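Spindle assembly checkpoint serine/threonine-protein kinase BUB1 (Saccharomyces cerevisiae, PDB 3ESL) is a kinase that helps delay anaphase until chromosomes are bioriented on the spindle, and phosphorylates BUB3 and itself. Local coordinates at residues 147-150 with 151-155. Residues are numbered along the deposited sequence; the frame is centred on the assembly and turned at random. Where two conformers were deposited one is given.
Sequences RPYN and RLLRS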
# COMPACT_ATOMS: atom_id res chain seq x y z
N ARG A 147 -14.30 -5.87 -4.29
CA ARG A 147 -14.16 -6.34 -5.67
C ARG A 147 -12.67 -6.52 -6.02
O ARG A 147 -11.85 -5.76 -5.51
CB ARG A 147 -14.87 -5.38 -6.64
CG ARG A 147 -14.30 -3.95 -6.69
CD ARG A 147 -14.73 -3.19 -7.97
NE ARG A 147 -13.76 -2.13 -8.26
CZ ARG A 147 -12.59 -2.34 -8.86
NH1 ARG A 147 -12.28 -3.57 -9.28
NH2 ARG A 147 -11.74 -1.33 -9.05
N PRO A 148 -12.30 -7.55 -6.84
CA PRO A 148 -13.10 -8.66 -7.39
C PRO A 148 -13.46 -9.69 -6.32
O PRO A 148 -12.58 -10.25 -5.65
CB PRO A 148 -12.17 -9.30 -8.42
CG PRO A 148 -10.81 -8.96 -7.99
CD PRO A 148 -10.89 -7.64 -7.26
N TYR A 149 -14.76 -9.94 -6.18
CA TYR A 149 -15.29 -10.74 -5.08
C TYR A 149 -14.87 -12.21 -5.13
O TYR A 149 -14.45 -12.77 -4.11
CB TYR A 149 -16.81 -10.61 -5.05
CG TYR A 149 -17.45 -11.21 -3.82
CD1 TYR A 149 -17.47 -10.51 -2.61
CD2 TYR A 149 -18.04 -12.47 -3.87
CE1 TYR A 149 -18.07 -11.06 -1.47
CE2 TYR A 149 -18.65 -13.03 -2.74
CZ TYR A 149 -18.65 -12.32 -1.55
OH TYR A 149 -19.24 -12.86 -0.43
N ASN A 150 -14.99 -12.84 -6.30
CA ASN A 150 -14.70 -14.26 -6.41
C ASN A 150 -13.24 -14.61 -6.15
O ASN A 150 -12.94 -15.67 -5.58
CB ASN A 150 -15.17 -14.82 -7.76
CG ASN A 150 -16.69 -14.97 -7.82
OD1 ASN A 150 -17.35 -15.25 -6.82
ND2 ASN A 150 -17.24 -14.80 -9.01
N ARG A 151 -12.34 -13.73 -6.57
CA ARG A 151 -10.92 -13.94 -6.31
C ARG A 151 -10.65 -13.96 -4.81
O ARG A 151 -9.85 -14.77 -4.33
CB ARG A 151 -10.08 -12.86 -6.98
CG ARG A 151 -8.61 -13.23 -7.08
CD ARG A 151 -7.80 -12.06 -7.60
NE ARG A 151 -7.71 -11.00 -6.60
CZ ARG A 151 -7.54 -9.72 -6.89
NH1 ARG A 151 -7.45 -9.33 -8.16
NH2 ARG A 151 -7.46 -8.82 -5.91
N LEU A 152 -11.31 -13.06 -4.07
CA LEU A 152 -11.19 -12.99 -2.62
C LEU A 152 -11.61 -14.32 -1.99
O LEU A 152 -10.94 -14.83 -1.09
CB LEU A 152 -12.05 -11.84 -2.07
CG LEU A 152 -11.95 -11.32 -0.63
CD1 LEU A 152 -12.76 -12.15 0.36
CD2 LEU A 152 -10.49 -11.16 -0.17
N LEU A 153 -12.70 -14.88 -2.48
CA LEU A 153 -13.19 -16.19 -2.00
C LEU A 153 -12.18 -17.32 -2.24
O LEU A 153 -12.03 -18.20 -1.40
CB LEU A 153 -14.56 -16.54 -2.60
CG LEU A 153 -15.76 -15.64 -2.31
CD1 LEU A 153 -17.04 -16.32 -2.79
CD2 LEU A 153 -15.90 -15.26 -0.84
N ARG A 154 -11.49 -17.27 -3.38
CA ARG A 154 -10.44 -18.26 -3.67
C ARG A 154 -9.21 -18.05 -2.80
O ARG A 154 -8.57 -19.02 -2.39
CB ARG A 154 -10.06 -18.23 -5.15
CG ARG A 154 -11.19 -18.64 -6.09
CD ARG A 154 -10.68 -18.98 -7.49
NE ARG A 154 -10.14 -17.82 -8.19
CZ ARG A 154 -10.86 -16.92 -8.84
NH1 ARG A 154 -12.19 -17.01 -8.88
NH2 ARG A 154 -10.26 -15.90 -9.44
N SER A 155 -8.89 -16.79 -2.50
CA SER A 155 -7.77 -16.46 -1.61
C SER A 155 -8.00 -17.04 -0.22
O SER A 155 -7.07 -17.57 0.41
CB SER A 155 -7.58 -14.94 -1.52
OG SER A 155 -7.05 -14.42 -2.73
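The first turn of helix 149-165, in the all-helical, TPR-like N-terminal domain of BUB1, is preceded by Pro-148 at the N-cap position, whose pyrrolidine ring lies against the guanidinium of Arg-151. The peptide bond before Pro-148 is cis. Pro-148 CG sits over one face of the guanidinium, displaced toward its rim and 3.4 Å from Arg-151 NH1; CD adds looser contacts. The arginine reaches back because its chain, extended through its first two torsions, bends at chi3 (71°), turning the flat group onto the proline. Its polar end is meanwhile committed to Glu-119 of helix 115-127, through a salt bridge from NH2, while Ser-155 OG bonds the same carboxylate.

The turn itself is set by i to i+4 bonds. Leu-152 N gives a weak one to Pro-148 O at 3.5 Å, and that carbonyl also accepts from Ser-115 OG. Leu-153 N meets Tyr-149 O at 3.2 Å, lying in the carbonyl plane, whereas Arg-154 N reaches Asn-150 O at 3.1 Å, tilted 22° from the plane of the Asn-150 carbonyl. On another side of the helix the Tyr-149 ring leans toward Leu-153: with CG anti to the backbone N (chi1 -170°), its CE2 comes within 3.7 Å of Leu-153 CD1, an oblique apolar contact. Leu-152 is buried, packing on Leu-138 and Ala-142 of helix 131-143.

A leucine at Arg-151 would probably leave Glu-119 without its charged mate and strip the flat cover from the proline ring. The evidence thus points to a helix start whose first, weak bond shares its acceptor, Pro-148 O, with Ser-115 OG, and to an arginine that joins apolar contact with the N-cap residue to charge pairing with the neighbouring helix.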